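Local coordinates for DNA mimic protein DMP12 (Neisseria meningitidis MC58, PDB 3W1O) that acts as a DNA mimic, binding the dimeric histone-like protein HU and partially keeping it from DNA, probably as a regulator rather than a competitive inhibitor, at residues K99-I102 against H103-Y107. Sequence-based numbering, arbitrary orientation.
Sequences KNII and HVLEY
Four successive i to i+4 hydrogen bonds tie Lys99-Ile102 to the next turn of the same α-helix, from His103 N to Lys99 O at 2.9 Å through Val104 N to Asn100 O and Leu105 N to Ile101 O, ending with Glu106 N to Ile102 O at 2.8 Å. The first is the most bent, with an N-H...O angle of 142°, and the other three are nearly straight. On the buried side, Ile101 and Leu105 lie alongside each other and point the same way, Ile101 CG2 reaching Leu105 CD1 at 4.2 Å. Leu105 CG, placed beside its own backbone N (chi1 -57°), also sits 3.3 Å from Ile101 O. This face of helix 96-111 packs on helix 77-88, Ile101 against Leu87 and Leu105 against Ile80, while Val104 touches Val38 of strand 37-40, an outer strand of the four-stranded antiparallel sheet. Further round, Glu106 runs extended beside Ile102, its OE2 3.7 Å from Ile102 CG2, and its side chain also touches Lys84 and Gln88. His103 CG is anti to the backbone N (chi1 -171°), swinging the imidazole away from the preceding turn, and NE2 hydrogen-bonds Glu35 OE1.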
loop_
_atom_site.group_PDB
_atom_site.type_symbol
_atom_site.label_atom_id
_atom_site.label_comp_id
_atom_site.label_asym_id
_atom_site.label_seq_id
_atom_site.Cartn_x
_atom_site.Cartn_y
_atom_site.Cartn_z
ATOM N N LYS A 99 -0.125 -6.222 -8.529
ATOM C CA LYS A 99 1.252 -6.046 -8.918
ATOM C C LYS A 99 1.805 -4.708 -8.450
ATOM O O LYS A 99 2.969 -4.620 -8.056
ATOM C CB LYS A 99 1.444 -6.132 -10.445
ATOM C CG LYS A 99 1.249 -7.565 -11.030
ATOM C CD LYS A 99 1.269 -7.507 -12.591
ATOM C CE LYS A 99 2.609 -6.905 -13.060
ATOM N NZ LYS A 99 2.722 -7.226 -14.478
ATOM N N ASN A 100 0.982 -3.673 -8.558
ATOM C CA ASN A 100 1.419 -2.369 -8.176
ATOM C C ASN A 100 1.681 -2.291 -6.663
ATOM O O ASN A 100 2.626 -1.627 -6.241
ATOM C CB ASN A 100 0.400 -1.335 -8.614
ATOM C CG ASN A 100 0.441 -1.104 -10.116
ATOM O OD1 ASN A 100 1.464 -1.366 -10.744
ATOM N ND2 ASN A 100 -0.655 -0.661 -10.679
ATOM N N ILE A 101 0.820 -2.934 -5.881
ATOM C CA ILE A 101 1.009 -2.914 -4.415
ATOM C C ILE A 101 2.258 -3.715 -4.113
ATOM O O ILE A 101 3.149 -3.244 -3.391
ATOM C CB ILE A 101 -0.211 -3.502 -3.666
ATOM C CG1 ILE A 101 -1.381 -2.533 -3.783
ATOM C CG2 ILE A 101 0.126 -3.716 -2.180
ATOM C CD1 ILE A 101 -2.727 -3.127 -3.253
ATOM N N ILE A 102 2.387 -4.866 -4.768
ATOM C CA ILE A 102 3.603 -5.686 -4.583
ATOM C C ILE A 102 4.873 -4.884 -4.862
ATOM O O ILE A 102 5.896 -4.983 -4.139
ATOM C CB ILE A 102 3.542 -6.976 -5.430
ATOM C CG1 ILE A 102 2.541 -7.973 -4.839
ATOM C CG2 ILE A 102 4.941 -7.609 -5.534
ATOM C CD1 ILE A 102 2.197 -9.147 -5.852
ATOM N N HIS A 103 4.808 -4.058 -5.898
ATOM C CA HIS A 103 5.992 -3.326 -6.273
ATOM C C HIS A 103 6.415 -2.312 -5.215
ATOM O O HIS A 103 7.629 -2.102 -4.979
ATOM C CB HIS A 103 5.776 -2.556 -7.564
ATOM C CG HIS A 103 7.042 -1.969 -8.069
ATOM N ND1 HIS A 103 8.065 -2.753 -8.565
ATOM C CD2 HIS A 103 7.507 -0.697 -8.046
ATOM C CE1 HIS A 103 9.089 -1.977 -8.878
ATOM N NE2 HIS A 103 8.776 -0.725 -8.575
ATOM N N VAL A 104 5.425 -1.609 -4.651
ATOM C CA VAL A 104 5.722 -0.695 -3.529
ATOM C C VAL A 104 6.366 -1.445 -2.394
ATOM O O VAL A 104 7.354 -0.996 -1.831
ATOM C CB VAL A 104 4.447 -0.036 -2.998
ATOM C CG1 VAL A 104 4.805 0.839 -1.706
ATOM C CG2 VAL A 104 3.899 0.856 -4.140
ATOM N N LEU A 105 5.830 -2.603 -2.088
ATOM C CA LEU A 105 6.392 -3.430 -1.013
ATOM C C LEU A 105 7.857 -3.824 -1.314
ATOM O O LEU A 105 8.757 -3.643 -0.484
ATOM C CB LEU A 105 5.510 -4.665 -0.763
ATOM C CG LEU A 105 4.030 -4.366 -0.416
ATOM C CD1 LEU A 105 3.278 -5.677 -0.217
ATOM C CD2 LEU A 105 3.897 -3.435 0.816
ATOM N N GLU A 106 8.110 -4.312 -2.514
ATOM C CA GLU A 106 9.496 -4.648 -2.906
ATOM C C GLU A 106 10.432 -3.463 -2.818
ATOM O O GLU A 106 11.582 -3.589 -2.330
ATOM C CB GLU A 106 9.514 -5.243 -4.334
ATOM C CG GLU A 106 8.839 -6.583 -4.374
ATOM C CD GLU A 106 8.836 -7.239 -5.736
ATOM O OE1 GLU A 106 9.154 -6.549 -6.716
ATOM O OE2 GLU A 106 8.493 -8.446 -5.816
ATOM N N TYR A 107 9.967 -2.300 -3.271
ATOM C CA TYR A 107 10.797 -1.134 -3.280
ATOM C C TYR A 107 11.142 -0.775 -1.822
ATOM O O TYR A 107 12.264 -0.312 -1.516
ATOM C CB TYR A 107 10.050 0.035 -3.907
ATOM C CG TYR A 107 10.868 1.271 -4.146
ATOM C CD1 TYR A 107 11.348 1.594 -5.408
ATOM C CD2 TYR A 107 11.138 2.164 -3.097
ATOM C CE1 TYR A 107 12.090 2.778 -5.650
ATOM C CE2 TYR A 107 11.912 3.306 -3.328
ATOM C CZ TYR A 107 12.352 3.621 -4.576
ATOM O OH TYR A 107 13.084 4.761 -4.749
#